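Local coordinates for alkane monooxygenase (Geobacillus thermodenitrificans, PDB 3B9O), which is a flavin-binding member of the luciferase-like monooxygenase family, built on a TIM-barrel fold that holds flavin mononucleotide, at residues 87-92 and 99-104; 121-124 and 129-132; 53-58 and 223-228; 31-36 and 81-86. All blocks are in the same frame, centred on the assembly; numbering follows the deposited sequence.

Contact 1 (87-92 and 99-104); sequences MLISAM and LAFAVT. With FMN (flavin mononucleotide), chain C.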
# COMPACT_ATOMS: atom_id res chain seq x y z
N MET A 87 -3.77 1.81 -14.16
CA MET A 87 -4.83 1.75 -15.19
C MET A 87 -6.29 1.65 -14.64
O MET A 87 -7.24 2.05 -15.28
CB MET A 87 -4.53 0.62 -16.21
CG MET A 87 -3.21 0.80 -17.02
SD MET A 87 -3.22 2.39 -17.91
CE MET A 87 -1.81 3.19 -17.26
N LEU A 88 -6.42 1.13 -13.42
CA LEU A 88 -7.70 0.86 -12.75
C LEU A 88 -8.33 2.11 -12.21
O LEU A 88 -9.54 2.15 -11.99
CB LEU A 88 -7.46 -0.11 -11.56
CG LEU A 88 -6.95 -1.53 -11.89
CD1 LEU A 88 -6.57 -2.23 -10.58
CD2 LEU A 88 -7.97 -2.31 -12.77
N ILE A 89 -7.51 3.11 -11.92
CA ILE A 89 -7.92 4.15 -11.00
C ILE A 89 -9.04 5.01 -11.53
O ILE A 89 -10.01 5.27 -10.78
CB ILE A 89 -6.72 5.02 -10.49
CG1 ILE A 89 -5.62 4.11 -9.85
CG2 ILE A 89 -7.20 6.06 -9.49
CD1 ILE A 89 -6.16 3.18 -8.69
N SER A 90 -8.96 5.45 -12.77
CA SER A 90 -9.98 6.42 -13.21
C SER A 90 -11.41 5.83 -13.14
O SER A 90 -12.34 6.55 -12.73
CB SER A 90 -9.68 7.06 -14.56
OG SER A 90 -9.66 6.10 -15.63
N ALA A 91 -11.59 4.58 -13.59
CA ALA A 91 -12.95 3.95 -13.54
C ALA A 91 -13.48 3.87 -12.11
O ALA A 91 -14.67 4.15 -11.87
CB ALA A 91 -12.95 2.58 -14.14
N MET A 92 -12.60 3.48 -11.18
CA MET A 92 -12.99 3.33 -9.77
C MET A 92 -13.30 4.68 -9.15
O MET A 92 -14.25 4.79 -8.38
CB MET A 92 -11.95 2.56 -8.97
CG MET A 92 -11.80 1.10 -9.36
SD MET A 92 -10.72 0.15 -8.27
CE MET A 92 -9.20 1.07 -8.51
N LEU A 99 -14.01 7.40 -1.54
CA LEU A 99 -13.00 6.35 -1.51
C LEU A 99 -11.68 6.83 -2.16
O LEU A 99 -11.69 7.39 -3.27
CB LEU A 99 -13.52 5.08 -2.19
CG LEU A 99 -12.60 3.83 -2.11
CD1 LEU A 99 -12.58 3.16 -0.67
CD2 LEU A 99 -13.02 2.79 -3.15
N ALA A 100 -10.57 6.65 -1.44
CA ALA A 100 -9.24 7.02 -1.95
C ALA A 100 -8.50 5.77 -2.51
O ALA A 100 -8.95 4.64 -2.35
CB ALA A 100 -8.40 7.68 -0.84
N PHE A 101 -7.35 5.99 -3.15
CA PHE A 101 -6.66 4.89 -3.87
C PHE A 101 -5.18 5.03 -3.59
O PHE A 101 -4.60 6.09 -3.88
CB PHE A 101 -6.95 4.97 -5.38
CG PHE A 101 -8.41 4.87 -5.70
CD1 PHE A 101 -9.19 6.03 -5.81
CD2 PHE A 101 -9.03 3.64 -5.75
CE1 PHE A 101 -10.56 5.93 -6.04
CE2 PHE A 101 -10.40 3.55 -6.00
CZ PHE A 101 -11.15 4.68 -6.11
N ALA A 102 -4.58 4.00 -2.99
CA ALA A 102 -3.14 4.02 -2.77
C ALA A 102 -2.58 3.00 -3.75
O ALA A 102 -3.01 1.88 -3.74
CB ALA A 102 -2.81 3.65 -1.34
N VAL A 103 -1.64 3.42 -4.58
CA VAL A 103 -1.03 2.61 -5.61
C VAL A 103 0.44 2.42 -5.29
O VAL A 103 1.18 3.39 -5.04
CB VAL A 103 -1.21 3.17 -7.07
CG1 VAL A 103 -2.68 3.12 -7.51
CG2 VAL A 103 -0.63 4.60 -7.26
N THR A 104 0.84 1.16 -5.28
CA THR A 104 2.25 0.79 -5.11
C THR A 104 2.93 1.02 -6.45
O THR A 104 2.40 0.66 -7.50
CB THR A 104 2.42 -0.70 -4.67
OG1 THR A 104 1.85 -0.88 -3.37
CG2 THR A 104 3.92 -1.16 -4.65
N1 FMN C . 7.12 -4.80 -2.16
C2 FMN C . 6.64 -4.69 -3.42
O2 FMN C . 7.46 -4.73 -4.38
N3 FMN C . 5.28 -4.55 -3.59
C4 FMN C . 4.42 -4.51 -2.52
O4 FMN C . 3.19 -4.37 -2.70
C4A FMN C . 4.92 -4.61 -1.22
N5 FMN C . 4.13 -4.57 -0.11
C5A FMN C . 4.68 -4.70 1.14
C6 FMN C . 3.89 -4.67 2.31
C7 FMN C . 4.47 -4.79 3.58
C7M FMN C . 3.64 -4.77 4.84
C8 FMN C . 5.85 -4.92 3.70
C8M FMN C . 6.49 -5.05 5.06
C9 FMN C . 6.65 -4.95 2.55
C9A FMN C . 6.08 -4.84 1.27
N10 FMN C . 6.86 -4.87 0.16
C10 FMN C . 6.31 -4.77 -1.07
C1' FMN C . 8.32 -5.02 0.25
C2' FMN C . 8.99 -3.64 0.15
O2' FMN C . 8.01 -2.61 -0.06
C3' FMN C . 10.06 -3.49 -0.94
O3' FMN C . 9.64 -4.01 -2.22
C4' FMN C . 11.45 -3.98 -0.50
O4' FMN C . 12.02 -4.91 -1.43
C5' FMN C . 11.49 -4.62 0.89
O5' FMN C . 11.78 -3.55 1.78
P FMN C . 12.61 -3.73 3.15
O1P FMN C . 13.72 -4.70 2.80
O2P FMN C . 13.04 -2.33 3.45
O3P FMN C . 11.65 -4.36 4.14
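Ile89, on helix 89-94, reaches strand 100-106 with its longer branch. CG1 lies beside the backbone N (chi1 -56°), and from there CD1 comes to 3.8 Å from Phe101 CB and to 3.7 Å from Val103 CG1, so one methyl sits against two residues of the strand. The shorter branch, CG2, comes obliquely to the CG-CD1 bond of the phenyl ring, 4.2 Å from Phe101 CD1. One turn later Met92 covers the CD2-CE2-CZ side of the same ring. Its CB approaches Phe101 CE2 at 3.5 Å, and because the chain bends at its last torsion (chi3 -61°) CE folds back to 3.7 Å from Phe101 CE2. The sulfur SD stands 5.3 Å from the centroid of the Phe101 ring, 65° off the ring normal, an oblique Met-aromatic contact. Ile89 thus lies by CB and the base of the ring and Met92 along one side, with no hydrogen bond between the segments. Around this pair, Leu54 and Leu56 of strand 53-57 and Ile130 of strand 130-135 extend the apolar layer. Strand and helix meet in the manner of a TIM barrel, where alternate strand residues point out to the helices; further along the strand, toward its C-terminal end, Thr104 CG2 comes to 3.8 Å from N3 of flavin mononucleotide, at the cofactor pocket.

Contact 2 (121-124 and 129-132); sequences TLDH and RIAW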
# COMPACT_ATOMS: atom_id res chain seq x y z
N THR A 121 -1.83 13.69 -12.67
CA THR A 121 -3.02 13.41 -13.49
C THR A 121 -4.10 12.72 -12.63
O THR A 121 -5.25 13.16 -12.63
CB THR A 121 -2.68 12.56 -14.76
OG1 THR A 121 -1.76 13.31 -15.58
CG2 THR A 121 -3.96 12.25 -15.57
N LEU A 122 -3.72 11.68 -11.89
CA LEU A 122 -4.67 11.02 -11.00
C LEU A 122 -5.12 11.94 -9.88
O LEU A 122 -6.26 11.88 -9.48
CB LEU A 122 -4.14 9.71 -10.45
CG LEU A 122 -3.78 8.65 -11.50
CD1 LEU A 122 -3.02 7.43 -10.85
CD2 LEU A 122 -5.06 8.17 -12.29
N ASP A 123 -4.22 12.78 -9.35
CA ASP A 123 -4.63 13.72 -8.32
C ASP A 123 -5.73 14.69 -8.81
O ASP A 123 -6.65 15.02 -8.06
CB ASP A 123 -3.43 14.52 -7.75
CG ASP A 123 -3.77 15.18 -6.40
OD1 ASP A 123 -4.33 14.46 -5.58
OD2 ASP A 123 -3.44 16.38 -6.15
N HIS A 124 -5.61 15.16 -10.06
CA HIS A 124 -6.70 15.91 -10.72
C HIS A 124 -7.94 15.04 -10.94
O HIS A 124 -9.06 15.41 -10.51
CB HIS A 124 -6.24 16.45 -12.10
CG HIS A 124 -5.33 17.64 -12.02
ND1 HIS A 124 -5.72 18.83 -11.43
CD2 HIS A 124 -4.06 17.83 -12.44
CE1 HIS A 124 -4.72 19.69 -11.48
NE2 HIS A 124 -3.69 19.11 -12.06
N ARG A 129 -7.67 12.21 -4.28
CA ARG A 129 -7.99 10.95 -3.59
C ARG A 129 -6.94 9.90 -3.98
O ARG A 129 -7.21 8.72 -3.95
CB ARG A 129 -9.40 10.46 -3.94
CG ARG A 129 -10.56 11.31 -3.32
CD ARG A 129 -11.86 10.68 -3.65
NE ARG A 129 -12.19 10.72 -5.07
CZ ARG A 129 -12.97 9.83 -5.69
NH1 ARG A 129 -13.46 8.76 -5.05
NH2 ARG A 129 -13.27 10.00 -6.96
N ILE A 130 -5.74 10.36 -4.31
CA ILE A 130 -4.64 9.48 -4.70
C ILE A 130 -3.51 9.43 -3.62
O ILE A 130 -3.19 10.44 -2.95
CB ILE A 130 -4.07 9.85 -6.13
CG1 ILE A 130 -3.27 8.69 -6.74
CG2 ILE A 130 -3.18 11.12 -6.10
CD1 ILE A 130 -4.12 7.44 -7.10
N ALA A 131 -2.92 8.24 -3.49
CA ALA A 131 -1.81 8.01 -2.58
C ALA A 131 -0.82 7.12 -3.31
O ALA A 131 -1.19 6.37 -4.22
CB ALA A 131 -2.30 7.34 -1.31
N TRP A 132 0.45 7.26 -2.93
CA TRP A 132 1.51 6.48 -3.51
C TRP A 132 2.26 5.70 -2.44
O TRP A 132 2.85 6.28 -1.52
CB TRP A 132 2.44 7.40 -4.33
CG TRP A 132 3.71 6.76 -4.85
CD1 TRP A 132 3.93 5.42 -5.13
CD2 TRP A 132 4.93 7.45 -5.17
NE1 TRP A 132 5.24 5.25 -5.58
CE2 TRP A 132 5.87 6.47 -5.62
CE3 TRP A 132 5.34 8.80 -5.10
CZ2 TRP A 132 7.20 6.80 -6.00
CZ3 TRP A 132 6.64 9.13 -5.50
CH2 TRP A 132 7.55 8.13 -5.97
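This is a buried helix-to-strand contact within one beta-alpha-beta unit, in which helix 112-125 turns back through a short loop into strand 130-135. The backbones come closest at Asp123 and Ile130, whose CA atoms are 5.6 Å apart, and nearly all of the touching is done by the Ile130 side chain. With CG1 anti to the backbone N (chi1 -161°), Ile130 spreads its two branches over different helix residues. The longer one runs to Leu122: Ile130 CG1 lies 3.9 Å from Leu122 CB, and Ile130 CD1 meets Leu122 CD1 at the same 3.9 Å. The shorter branch turns to the neighbouring Asp123, where Ile130 CG2 is 3.7 Å from Asp123 CA and 3.6 Å from Asp123 OD1. That carboxylate is engaged beyond the two segments, since Asp123 OD2 accepts hydrogen bonds from the hydroxyl of Ser217 and the amide of Gln219. Arg129 sends its guanidinium group elsewhere, with NE bonded to Thr126 O in the helix-to-strand loop. Hydrophobic packing therefore joins helix to strand, while the buried acid serves the loop ahead of strand 223-227; across the contact OD1 meets the CG2 methyl of Ile130, so Ser217 and Gln219, by satisfying OD2, probably offset much of the cost of burying the carboxylate.

Contact 3 (53-58 and 223-228); sequences ALFLAD and VIYQAG. With FMN (flavin mononucleotide), chain C.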
# COMPACT_ATOMS: atom_id res chain seq x y z
N ALA A 53 -9.74 3.65 1.90
CA ALA A 53 -9.06 3.50 0.60
C ALA A 53 -8.99 2.06 0.12
O ALA A 53 -9.18 1.09 0.91
CB ALA A 53 -7.63 4.12 0.67
N LEU A 54 -8.73 1.94 -1.17
CA LEU A 54 -8.31 0.70 -1.80
C LEU A 54 -6.80 0.79 -1.91
O LEU A 54 -6.30 1.73 -2.54
CB LEU A 54 -8.90 0.64 -3.20
CG LEU A 54 -9.06 -0.69 -3.95
CD1 LEU A 54 -8.59 -0.67 -5.34
CD2 LEU A 54 -8.83 -2.02 -3.21
N PHE A 55 -6.09 -0.18 -1.32
CA PHE A 55 -4.61 -0.16 -1.31
C PHE A 55 -4.14 -1.25 -2.26
O PHE A 55 -4.37 -2.45 -2.02
CB PHE A 55 -4.08 -0.38 0.14
CG PHE A 55 -2.58 -0.26 0.30
CD1 PHE A 55 -2.04 0.70 1.15
CD2 PHE A 55 -1.70 -1.10 -0.37
CE1 PHE A 55 -0.63 0.82 1.33
CE2 PHE A 55 -0.27 -0.97 -0.22
CZ PHE A 55 0.25 -0.02 0.65
N LEU A 56 -3.53 -0.84 -3.36
CA LEU A 56 -3.09 -1.80 -4.39
C LEU A 56 -1.59 -2.06 -4.27
O LEU A 56 -0.77 -1.14 -4.43
CB LEU A 56 -3.45 -1.28 -5.79
CG LEU A 56 -4.94 -1.32 -6.10
CD1 LEU A 56 -5.27 -0.17 -7.08
CD2 LEU A 56 -5.28 -2.69 -6.64
N ALA A 57 -1.26 -3.30 -3.98
CA ALA A 57 0.13 -3.80 -4.09
C ALA A 57 0.50 -3.91 -5.58
O ALA A 57 -0.36 -3.79 -6.48
CB ALA A 57 0.25 -5.16 -3.40
N ASP A 58 1.79 -4.11 -5.84
CA ASP A 58 2.26 -4.34 -7.20
C ASP A 58 3.63 -4.96 -7.20
O ASP A 58 4.42 -4.77 -6.25
CB ASP A 58 2.38 -3.04 -7.99
CG ASP A 58 2.51 -3.29 -9.49
OD1 ASP A 58 1.91 -4.29 -10.01
OD2 ASP A 58 3.21 -2.48 -10.13
N VAL A 223 -0.74 11.44 -1.10
CA VAL A 223 -0.45 10.94 0.22
C VAL A 223 0.65 9.90 0.09
O VAL A 223 0.56 8.98 -0.76
CB VAL A 223 -1.70 10.36 0.92
CG1 VAL A 223 -1.26 9.65 2.21
CG2 VAL A 223 -2.65 11.50 1.26
N ILE A 224 1.70 10.06 0.89
CA ILE A 224 2.88 9.17 0.78
C ILE A 224 2.84 7.99 1.75
O ILE A 224 2.90 8.16 2.96
CB ILE A 224 4.24 9.95 1.00
CG1 ILE A 224 4.35 11.17 0.05
CG2 ILE A 224 5.46 8.91 0.86
CD1 ILE A 224 4.33 10.81 -1.47
N TYR A 225 2.67 6.80 1.21
CA TYR A 225 2.81 5.57 1.99
C TYR A 225 4.18 4.99 1.79
O TYR A 225 4.83 5.27 0.78
CB TYR A 225 1.81 4.51 1.47
CG TYR A 225 0.46 4.57 2.12
CD1 TYR A 225 0.09 3.63 3.12
CD2 TYR A 225 -0.44 5.59 1.79
CE1 TYR A 225 -1.21 3.69 3.75
CE2 TYR A 225 -1.71 5.67 2.39
CZ TYR A 225 -2.10 4.71 3.36
OH TYR A 225 -3.38 4.81 3.92
N GLN A 226 4.59 4.17 2.75
CA GLN A 226 5.79 3.38 2.66
C GLN A 226 5.50 2.01 3.25
O GLN A 226 4.73 1.88 4.21
CB GLN A 226 7.00 4.07 3.33
CG GLN A 226 8.33 3.42 2.97
CD GLN A 226 8.71 2.28 3.91
OE1 GLN A 226 9.60 1.48 3.59
NE2 GLN A 226 8.02 2.19 5.08
N ALA A 227 6.12 1.00 2.65
CA ALA A 227 6.08 -0.37 3.15
C ALA A 227 7.48 -0.92 2.87
O ALA A 227 7.98 -0.80 1.74
CB ALA A 227 4.99 -1.17 2.41
N GLY A 228 8.13 -1.48 3.90
CA GLY A 228 9.53 -1.94 3.81
C GLY A 228 10.10 -1.86 5.21
O GLY A 228 10.29 -0.76 5.77
N1 FMN C . 7.12 -4.80 -2.16
C2 FMN C . 6.64 -4.69 -3.42
O2 FMN C . 7.46 -4.73 -4.38
N3 FMN C . 5.28 -4.55 -3.59
C4 FMN C . 4.42 -4.51 -2.52
O4 FMN C . 3.19 -4.37 -2.70
C4A FMN C . 4.92 -4.61 -1.22
N5 FMN C . 4.13 -4.57 -0.11
C5A FMN C . 4.68 -4.70 1.14
C6 FMN C . 3.89 -4.67 2.31
C7 FMN C . 4.47 -4.79 3.58
C7M FMN C . 3.64 -4.77 4.84
C8 FMN C . 5.85 -4.92 3.70
C8M FMN C . 6.49 -5.05 5.06
C9 FMN C . 6.65 -4.95 2.55
C9A FMN C . 6.08 -4.84 1.27
N10 FMN C . 6.86 -4.87 0.16
C10 FMN C . 6.31 -4.77 -1.07
C1' FMN C . 8.32 -5.02 0.25
C2' FMN C . 8.99 -3.64 0.15
O2' FMN C . 8.01 -2.61 -0.06
C3' FMN C . 10.06 -3.49 -0.94
O3' FMN C . 9.64 -4.01 -2.22
C4' FMN C . 11.45 -3.98 -0.50
O4' FMN C . 12.02 -4.91 -1.43
C5' FMN C . 11.49 -4.62 0.89
O5' FMN C . 11.78 -3.55 1.78
P FMN C . 12.61 -3.73 3.15
O1P FMN C . 13.72 -4.70 2.80
O2P FMN C . 13.04 -2.33 3.45
O3P FMN C . 11.65 -4.36 4.14
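Inside the parallel barrel of a TIM-barrel flavoprotein, strands 53-57 and 223-227 face each other across the core and carry the cofactor at their C-terminal ends. They are not sheet neighbours: the nearest CA atoms, those of Phe55 and Tyr225, are 9.9 Å apart, and the gap is bridged by two aromatic rings. Phe55 points its edge at the face of Tyr225 in an offset edge-to-face pair, centroids 5.3 Å apart and planes at 82°. The closest atoms are Phe55 CE1 and Tyr225 CD1, at 3.4 Å. Phe55 gets there with its ring anti to the backbone N (chi1 -175°). The Tyr225 hydroxyl is engaged by Tyr412 OH and Asn8 ND2, and Phe245 adds a further edge-to-face partner to Phe55, so the pair is part of a larger aromatic core.

Past the rings both strands turn to flavin mononucleotide. N3 of the flavin donates to Asp58 O at 2.8 Å, nearly straight at 165°, whereas the bond from Asp58 N to flavin O4 is weak, at 3.4 Å. From the other strand Ala227 O accepts from the ribityl O2' at 2.6 Å, and Ala227 CB rests 3.7 Å from flavin C6. Backbone groups at the C-terminal ends of two non-adjacent strands thus hold the pyrimidine edge and the ribityl chain, a cofactor site at the C-terminal mouth of a TIM barrel.

Contact 4 (31-36 and 81-86); sequences HRYTDL and PVNDPL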
# COMPACT_ATOMS: atom_id res chain seq x y z
N HIS A 31 -10.31 -14.62 -10.75
CA HIS A 31 -10.29 -14.71 -12.21
C HIS A 31 -10.95 -13.49 -12.87
O HIS A 31 -10.80 -13.32 -14.07
CB HIS A 31 -10.95 -16.03 -12.69
CG HIS A 31 -12.31 -16.25 -12.10
ND1 HIS A 31 -13.47 -16.09 -12.82
CD2 HIS A 31 -12.70 -16.51 -10.83
CE1 HIS A 31 -14.52 -16.26 -12.02
NE2 HIS A 31 -14.07 -16.50 -10.81
N ARG A 32 -11.69 -12.67 -12.10
CA ARG A 32 -12.28 -11.41 -12.61
C ARG A 32 -11.29 -10.23 -12.64
O ARG A 32 -11.68 -9.12 -13.00
CB ARG A 32 -13.52 -11.00 -11.80
CG ARG A 32 -14.64 -12.06 -11.84
CD ARG A 32 -15.92 -11.50 -11.28
NE ARG A 32 -16.48 -10.39 -12.09
CZ ARG A 32 -17.20 -9.39 -11.59
NH1 ARG A 32 -17.46 -9.34 -10.31
NH2 ARG A 32 -17.68 -8.43 -12.37
N TYR A 33 -10.04 -10.46 -12.28
CA TYR A 33 -9.10 -9.34 -12.18
C TYR A 33 -8.96 -8.63 -13.54
O TYR A 33 -8.66 -7.45 -13.59
CB TYR A 33 -7.72 -9.77 -11.62
CG TYR A 33 -6.79 -10.26 -12.68
CD1 TYR A 33 -5.80 -9.43 -13.22
CD2 TYR A 33 -6.94 -11.56 -13.19
CE1 TYR A 33 -4.96 -9.89 -14.23
CE2 TYR A 33 -6.09 -12.02 -14.22
CZ TYR A 33 -5.14 -11.21 -14.72
OH TYR A 33 -4.38 -11.70 -15.74
N THR A 34 -9.24 -9.36 -14.64
CA THR A 34 -9.20 -8.79 -15.99
C THR A 34 -10.47 -8.00 -16.37
O THR A 34 -10.48 -7.33 -17.42
CB THR A 34 -8.95 -9.88 -17.06
OG1 THR A 34 -9.92 -10.92 -16.91
CG2 THR A 34 -7.51 -10.44 -16.98
N ASP A 35 -11.50 -8.07 -15.53
CA ASP A 35 -12.85 -7.49 -15.83
C ASP A 35 -12.92 -6.15 -15.15
O ASP A 35 -12.87 -6.08 -13.94
CB ASP A 35 -14.03 -8.40 -15.36
CG ASP A 35 -15.49 -7.81 -15.65
OD1 ASP A 35 -15.70 -6.75 -16.37
OD2 ASP A 35 -16.48 -8.44 -15.13
N LEU A 36 -13.05 -5.11 -15.95
CA LEU A 36 -13.17 -3.74 -15.45
C LEU A 36 -14.33 -3.64 -14.43
O LEU A 36 -14.21 -3.00 -13.39
CB LEU A 36 -13.33 -2.78 -16.62
CG LEU A 36 -13.46 -1.27 -16.29
CD1 LEU A 36 -12.26 -0.85 -15.42
CD2 LEU A 36 -13.53 -0.47 -17.60
N PRO A 81 -0.24 -14.09 -13.76
CA PRO A 81 -0.13 -12.79 -14.43
C PRO A 81 -0.42 -11.61 -13.45
O PRO A 81 -1.07 -11.82 -12.40
CB PRO A 81 -1.23 -12.87 -15.49
CG PRO A 81 -2.28 -13.78 -14.82
CD PRO A 81 -1.43 -14.84 -14.21
N VAL A 82 0.10 -10.43 -13.79
CA VAL A 82 -0.15 -9.19 -13.03
C VAL A 82 -0.37 -8.05 -14.02
O VAL A 82 0.44 -7.86 -14.93
CB VAL A 82 1.09 -8.58 -12.35
CG1 VAL A 82 0.79 -7.76 -11.08
CG2 VAL A 82 2.42 -9.32 -12.54
N ASN A 83 -1.42 -7.27 -13.81
CA ASN A 83 -1.69 -6.09 -14.63
C ASN A 83 -1.32 -4.83 -13.87
O ASN A 83 -1.13 -4.85 -12.66
CB ASN A 83 -3.18 -6.05 -15.05
CG ASN A 83 -3.52 -7.06 -16.19
OD1 ASN A 83 -4.69 -7.18 -16.64
ND2 ASN A 83 -2.51 -7.76 -16.67
N ASP A 84 -1.27 -3.71 -14.59
CA ASP A 84 -0.82 -2.44 -13.99
C ASP A 84 -1.94 -1.85 -13.13
O ASP A 84 -3.09 -1.70 -13.60
CB ASP A 84 -0.43 -1.45 -15.10
CG ASP A 84 -0.12 -0.07 -14.55
OD1 ASP A 84 -0.86 0.85 -14.85
OD2 ASP A 84 0.84 0.08 -13.79
N PRO A 85 -1.61 -1.49 -11.87
CA PRO A 85 -2.64 -0.94 -10.96
C PRO A 85 -3.10 0.48 -11.31
O PRO A 85 -4.27 0.79 -11.07
CB PRO A 85 -1.96 -0.96 -9.58
CG PRO A 85 -0.50 -0.93 -9.85
CD PRO A 85 -0.28 -1.58 -11.21
N LEU A 86 -2.22 1.34 -11.84
CA LEU A 86 -2.60 2.73 -12.18
C LEU A 86 -3.74 2.78 -13.24
O LEU A 86 -4.61 3.66 -13.20
CB LEU A 86 -1.37 3.59 -12.56
CG LEU A 86 -0.59 4.20 -11.37
CD1 LEU A 86 0.20 3.13 -10.63
CD2 LEU A 86 0.36 5.34 -11.84
O HOH W 1 -6.57 -5.83 -14.80
O HOH W 2 -2.83 -10.24 -17.61
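Tyr33 makes the van der Waals part of this surface contact with Pro81 and Asn83. The phenol oxygen Tyr33 OH comes obliquely to the CB-CG rim of the proline ring, 3.1 Å from Pro81 CG, a tight approach, and 3.4 Å from Pro81 CB, while Tyr33 CE1 comes to 3.6 Å from Asn83 OD1. The two side chains of Tyr33 and Asn83 cross at about a right angle, and the ring and amide planes are 54° apart. Thr34 CG2 lies over one face of the phenol ring, near its rim.

Neither segment holds a strand: 31-36 passes from the end of a 3-10 segment into helix 36-48, where Asp35 is the N-cap residue and its OD1 takes the amide of Asn37, and 81-86, irregular throughout, follows a cis peptide bond at Pro81 on its way to helix 89-94.

Water supplies the polar link between the loops, in the absence of any direct hydrogen bond. One molecule donates to Tyr33 O at 2.9 Å and to Asn83 OD1 at 3.0 Å; a second accepts from Asn83 ND2 at 2.7 Å and also bonds to Tyr33 OH at 2.8 Å. Both ends of the Asn83 amide are thereby used, which should fix its rotation. Charge pairing stays within 31-36, as Arg32 NH2 reaches Asp35 OD2 from above the carboxylate plane, and Arg32 NH1 has Glu41 as a second partner.

Along the chain, contact 4 closes before contact 1 opens, and contact 1 before contact 2; contact 3 starts ahead of both of these and ends after them, while its segments alternate with those of contact 4. Strands 53-57, 100-106, 130-135 and 223-227 are successive neighbours in one parallel sheet, so contacts 1, 2 and 3 share the barrel wall. Contacts 1 and 2 lie on its outer side, their centres 8 Å apart, whereas contact 3 crosses the interior, its centre about 11 and 12 Å from theirs. Contact 4, about 17 Å from contact 3 between centres, joins surface loops, yet Pro85 touches Asp58. Helix packing outside and flavin binding inside thus use the same strands.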